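Local atomic coordinates of ferric iron-binding protein HitA (Pseudomonas aeruginosa PAO1, PDB entry 6IWF), a protein that binds ferric iron and probably acts as the solute-binding component of an iron-uptake system. Residues 102-107 / 140-145; 67-72 / 93-98. All blocks are in the same frame, centred on the assembly; numbering follows the deposited sequence.

Contact 1 (102-107 / 140-145)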
loop_
_atom_site.group_PDB
_atom_site.type_symbol
_atom_site.label_atom_id
_atom_site.label_comp_id
_atom_site.label_asym_id
_atom_site.label_seq_id
_atom_site.Cartn_x
_atom_site.Cartn_y
_atom_site.Cartn_z
ATOM N N ARG A 102 -1.296 -2.982 -5.032
ATOM C CA ARG A 102 -2.498 -2.177 -5.204
ATOM C C ARG A 102 -2.180 -1.066 -6.190
ATOM O O ARG A 102 -1.013 -0.819 -6.511
ATOM C CB ARG A 102 -2.935 -1.541 -3.893
ATOM C CG ARG A 102 -1.948 -0.457 -3.574
ATOM C CD ARG A 102 -1.645 -0.302 -2.155
ATOM N NE ARG A 102 -1.218 -1.534 -1.514
ATOM C CZ ARG A 102 -1.184 -1.643 -0.196
ATOM N NH1 ARG A 102 -0.803 -2.764 0.375
ATOM N NH2 ARG A 102 -1.549 -0.601 0.547
ATOM N N THR A 103 -3.208 -0.334 -6.615
ATOM C CA THR A 103 -2.990 0.738 -7.580
ATOM C C THR A 103 -3.714 2.006 -7.157
ATOM O O THR A 103 -4.819 1.956 -6.606
ATOM C CB THR A 103 -3.438 0.312 -9.013
ATOM O OG1 THR A 103 -3.134 1.360 -9.949
ATOM C CG2 THR A 103 -4.929 -0.018 -9.089
ATOM N N ARG A 104 -3.087 3.147 -7.427
ATOM C CA ARG A 104 -3.773 4.418 -7.256
ATOM C C ARG A 104 -4.840 4.575 -8.329
ATOM O O ARG A 104 -4.686 4.109 -9.465
ATOM C CB ARG A 104 -2.779 5.585 -7.327
ATOM C CG ARG A 104 -1.621 5.463 -6.332
ATOM C CD ARG A 104 -2.062 5.796 -4.950
ATOM N NE ARG A 104 -2.453 7.200 -4.804
ATOM C CZ ARG A 104 -2.950 7.677 -3.668
ATOM N NH1 ARG A 104 -3.090 6.856 -2.631
ATOM N NH2 ARG A 104 -3.295 8.946 -3.559
ATOM N N VAL A 105 -5.936 5.223 -7.956
ATOM C CA VAL A 105 -7.055 5.481 -8.854
ATOM C C VAL A 105 -7.581 6.882 -8.574
ATOM O O VAL A 105 -7.134 7.567 -7.646
ATOM C CB VAL A 105 -8.184 4.443 -8.694
ATOM C CG1 VAL A 105 -7.675 3.055 -9.035
ATOM C CG2 VAL A 105 -8.748 4.479 -7.275
ATOM N N LEU A 106 -8.549 7.303 -9.387
ATOM C CA LEU A 106 -9.328 8.517 -9.158
ATOM C C LEU A 106 -10.781 8.082 -8.952
ATOM O O LEU A 106 -11.461 7.694 -9.908
ATOM C CB LEU A 106 -9.180 9.496 -10.337
ATOM C CG LEU A 106 -9.900 10.840 -10.189
ATOM C CD1 LEU A 106 -9.205 11.731 -9.164
ATOM C CD2 LEU A 106 -9.925 11.524 -11.550
ATOM N N ALA A 107 -11.267 8.107 -7.714
ATOM C CA ALA A 107 -12.688 7.842 -7.494
ATOM C C ALA A 107 -13.466 9.097 -7.865
ATOM O O ALA A 107 -13.000 10.213 -7.621
ATOM C CB ALA A 107 -12.958 7.445 -6.045
ATOM N N SER A 140 -1.145 10.209 4.454
ATOM C CA SER A 140 -1.111 8.761 4.293
ATOM C C SER A 140 0.203 8.308 3.666
ATOM O O SER A 140 0.796 9.005 2.839
ATOM C CB SER A 140 -2.287 8.277 3.436
ATOM O OG SER A 140 -2.186 8.742 2.095
ATOM N N GLY A 141 0.663 7.122 4.079
ATOM C CA GLY A 141 1.853 6.556 3.456
ATOM C C GLY A 141 1.671 6.298 1.976
ATOM O O GLY A 141 2.635 6.366 1.201
ATOM N N ALA A 142 0.437 6.016 1.557
ATOM C CA ALA A 142 0.156 5.846 0.138
ATOM C C ALA A 142 0.381 7.140 -0.629
ATOM O O ALA A 142 0.931 7.120 -1.731
ATOM C CB ALA A 142 -1.278 5.364 -0.073
ATOM N N PHE A 143 -0.093 8.271 -0.092
ATOM C CA PHE A 143 0.159 9.530 -0.782
ATOM C C PHE A 143 1.647 9.879 -0.769
ATOM O O PHE A 143 2.149 10.469 -1.729
ATOM C CB PHE A 143 -0.670 10.662 -0.173
ATOM C CG PHE A 143 -0.563 11.941 -0.939
ATOM C CD1 PHE A 143 -1.252 12.095 -2.134
ATOM C CD2 PHE A 143 0.279 12.964 -0.505
ATOM C CE1 PHE A 143 -1.137 13.275 -2.874
ATOM C CE2 PHE A 143 0.401 14.133 -1.237
ATOM C CZ PHE A 143 -0.304 14.285 -2.430
ATOM N N LEU A 144 2.364 9.534 0.302
ATOM C CA LEU A 144 3.810 9.737 0.310
ATOM C C LEU A 144 4.463 9.041 -0.873
ATOM O O LEU A 144 5.325 9.615 -1.549
ATOM C CB LEU A 144 4.401 9.230 1.621
ATOM C CG LEU A 144 5.926 9.324 1.711
ATOM C CD1 LEU A 144 6.358 10.769 1.728
ATOM C CD2 LEU A 144 6.391 8.592 2.964
ATOM N N GLU A 145 4.063 7.796 -1.139
ATOM C CA GLU A 145 4.617 7.087 -2.289
ATOM C C GLU A 145 4.217 7.766 -3.596
ATOM O O GLU A 145 5.018 7.818 -4.540
ATOM C CB GLU A 145 4.170 5.627 -2.283
ATOM C CG GLU A 145 5.178 4.743 -1.574
ATOM C CD GLU A 145 4.609 3.414 -1.163
ATOM O OE1 GLU A 145 5.025 2.370 -1.720
ATOM O OE2 GLU A 145 3.733 3.418 -0.278
HETATM O O HOH W 1 -3.992 8.279 -0.074
#
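R104 reaches from strand 97-108 to A142 and F143 in the first turn of helix 141-154. Its CB points at the helix. CG stands anti to the carbonyl carbon, beside the backbone N (chi1 -55°). The chain then bends at chi2 and again at chi3. The bends bring the guanidinium, and it alone of this side chain, against 140-145. NH1 comes against the methyl of A142, with R104 NH1 3.5 Å from A142 CB. This is packing, with no direct hydrogen bond between the segments. NH2 meets the edge of the F143 ring near its plane, R104 NH2 lying 4.0 Å from F143 CD1. Guanidinium and ring planes are turned 63° apart. One guanidinium face has A142 O above it, 4.1 Å from the plane and offset toward the rim.

Strand 97-108 pairs antiparallel with 224-231 and 190-194 in the sheet of this periplasmic-binding-protein fold. The A142 side chain is about 6 Å from those of Y196 and E60, two ferric-iron ligands of this protein, though no iron is bound in this model.

At the edge of the guanidinium, in its plane, water 1 accepts from R104 NH1 at 3.1 Å. The same water donates to S140 OG at 2.9 Å. S140 is the N-cap: its OG also accepts from F143 N at 3.1 Å, with an N-H...O angle of 156°. V137 O is a further hydrogen-bond partner of S140 OG.

Contact 2 (67-72 / 93-98)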
loop_
_atom_site.group_PDB
_atom_site.type_symbol
_atom_site.label_atom_id
_atom_site.label_comp_id
_atom_site.label_asym_id
_atom_site.label_seq_id
_atom_site.Cartn_x
_atom_site.Cartn_y
_atom_site.Cartn_z
ATOM N N ARG A 67 13.645 0.645 4.813
ATOM C CA ARG A 67 14.341 1.278 5.937
ATOM C C ARG A 67 14.929 0.231 6.877
ATOM O O ARG A 67 16.125 0.264 7.191
ATOM C CB ARG A 67 13.381 2.210 6.696
ATOM C CG ARG A 67 13.922 2.785 8.025
ATOM C CD ARG A 67 12.793 3.318 8.933
ATOM N NE ARG A 67 13.293 3.745 10.241
ATOM C CZ ARG A 67 12.526 4.006 11.297
ATOM N NH1 ARG A 67 11.210 3.886 11.215
ATOM N NH2 ARG A 67 13.077 4.389 12.444
ATOM N N LEU A 68 14.099 -0.721 7.324
ATOM C CA LEU A 68 14.559 -1.743 8.260
ATOM C C LEU A 68 15.589 -2.666 7.623
ATOM O O LEU A 68 16.495 -3.166 8.310
ATOM C CB LEU A 68 13.367 -2.556 8.766
ATOM C CG LEU A 68 12.378 -1.815 9.669
ATOM C CD1 LEU A 68 11.367 -2.792 10.205
ATOM C CD2 LEU A 68 13.086 -1.148 10.814
ATOM N N ALA A 69 15.435 -2.952 6.328
ATOM C CA ALA A 69 16.422 -3.776 5.637
ATOM C C ALA A 69 17.773 -3.084 5.594
ATOM O O ALA A 69 18.815 -3.714 5.827
ATOM C CB ALA A 69 15.953 -4.095 4.218
ATOM N N SER A 70 17.775 -1.791 5.280
ATOM C CA SER A 70 19.022 -1.030 5.261
ATOM C C SER A 70 19.718 -1.060 6.613
ATOM O O SER A 70 20.952 -1.052 6.670
ATOM C CB SER A 70 18.757 0.419 4.852
ATOM O OG SER A 70 18.297 0.504 3.519
ATOM N N ALA A 71 18.951 -1.076 7.706
ATOM C CA ALA A 71 19.523 -1.131 9.045
ATOM C C ALA A 71 20.001 -2.521 9.427
ATOM O O ALA A 71 20.590 -2.680 10.504
ATOM C CB ALA A 71 18.504 -0.649 10.077
ATOM N N GLY A 72 19.755 -3.530 8.592
ATOM C CA GLY A 72 20.185 -4.871 8.925
ATOM C C GLY A 72 19.281 -5.591 9.894
ATOM O O GLY A 72 19.694 -6.595 10.485
ATOM N N ASN A 93 18.139 -7.447 -1.323
ATOM C CA ASN A 93 18.946 -8.428 -0.615
ATOM C C ASN A 93 18.122 -9.606 -0.114
ATOM O O ASN A 93 18.621 -10.402 0.686
ATOM C CB ASN A 93 19.681 -7.763 0.546
ATOM C CG ASN A 93 20.706 -6.754 0.076
ATOM O OD1 ASN A 93 21.280 -6.893 -1.008
ATOM N ND2 ASN A 93 20.936 -5.721 0.882
ATOM N N GLY A 94 16.872 -9.724 -0.556
ATOM C CA GLY A 94 16.051 -10.873 -0.217
ATOM C C GLY A 94 15.637 -10.957 1.233
ATOM O O GLY A 94 15.421 -12.064 1.739
ATOM N N ASP A 95 15.522 -9.821 1.927
ATOM C CA ASP A 95 15.121 -9.833 3.330
ATOM C C ASP A 95 13.763 -9.189 3.558
ATOM O O ASP A 95 13.409 -8.897 4.697
ATOM C CB ASP A 95 16.179 -9.164 4.217
ATOM C CG ASP A 95 16.714 -7.879 3.630
ATOM O OD1 ASP A 95 16.165 -7.398 2.612
ATOM O OD2 ASP A 95 17.701 -7.350 4.196
ATOM N N TRP A 96 13.007 -8.932 2.501
ATOM C CA TRP A 96 11.576 -8.716 2.649
ATOM C C TRP A 96 10.945 -9.125 1.333
ATOM O O TRP A 96 11.632 -9.260 0.321
ATOM C CB TRP A 96 11.238 -7.267 3.040
ATOM C CG TRP A 96 11.633 -6.224 2.054
ATOM C CD1 TRP A 96 12.777 -5.481 2.063
ATOM C CD2 TRP A 96 10.873 -5.781 0.919
ATOM N NE1 TRP A 96 12.783 -4.610 0.996
ATOM C CE2 TRP A 96 11.627 -4.772 0.280
ATOM C CE3 TRP A 96 9.638 -6.152 0.374
ATOM C CZ2 TRP A 96 11.188 -4.126 -0.888
ATOM C CZ3 TRP A 96 9.197 -5.504 -0.786
ATOM C CH2 TRP A 96 9.971 -4.502 -1.396
ATOM N N ILE A 97 9.638 -9.345 1.351
ATOM C CA ILE A 97 8.972 -9.899 0.179
ATOM C C ILE A 97 7.592 -9.279 0.034
ATOM O O ILE A 97 6.882 -9.069 1.022
ATOM C CB ILE A 97 8.888 -11.440 0.248
ATOM C CG1 ILE A 97 8.517 -12.006 -1.119
ATOM C CG2 ILE A 97 7.947 -11.908 1.361
ATOM C CD1 ILE A 97 8.920 -13.483 -1.273
ATOM N N GLY A 98 7.225 -8.974 -1.206
ATOM C CA GLY A 98 5.907 -8.421 -1.466
ATOM C C GLY A 98 4.834 -9.480 -1.293
ATOM O O GLY A 98 5.042 -10.659 -1.591
HETATM O O HOH W 2 19.394 -5.397 3.566
#
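The methyl of A69, late in helix 63-70, meets the side chains of D95 and W96. Its CB points at segment 93-98. The D95 carboxylate comes up to it with both oxygens about equally near: A69 CB is 3.7 Å from D95 OD1 and 3.7 Å from D95 OD2. The methyl stands well out of the carboxylate plane, to one side of it, and is displaced outward past the two oxygens. D95 CG sits between the backbone N and the carbonyl carbon (chi1 44°), which turns the carboxylate toward A69. Between the two segments the carboxylate meets a methyl, with no direct hydrogen bond.

W96 meets the same methyl with an edge. A69 CB lies at that edge, near the plane of the indole and 4.1 Å from W96 CD1, so the five-membered ring makes the approach. The CD1 contact is apolar. The W96 side chain also touches L65 and I66 of helix 63-70.

The polar part of the contact runs through water 2. It donates to D95 OD2 at 2.7 Å and to A69 O at 2.9 Å. It accepts from N93 ND2 at 3.1 Å. One water thus joins two side chains of segment 93-98 to a carbonyl of the last turn. A69 O has a second donor, G72 N, at 2.9 Å. G72 has positive phi, and two backbone bonds lead back into the last turn.

Helix 63-70 therefore ends in a Schellman motif. One of its closing carbonyls is also tied through water to the loop that leads into strand 97-108. This is structural packing: the W96 side chain is about 12 Å from that of E60, an iron ligand in this periplasmic-binding-protein fold.

From the N terminus, contact 2 comes first. It closes a loop of 20 residues between 67-72 and 93-98, which includes the short helix 79-82. The chain then runs up strand 97-108, which both contacts use. Contact 1 opens further along this strand, at 102-107. It closes a loop of 32 residues, including strand 134-136, at the start of helix 141-154. The two loops follow each other in series, neither nested nor crossed. The contact centres lie 22 Å apart, and the segments adjoin in sequence without other touch. Contact 2 joins helix 63-70 to the loop entering strand 97-108; contact 1 joins the strand itself to the start of helix 141-154.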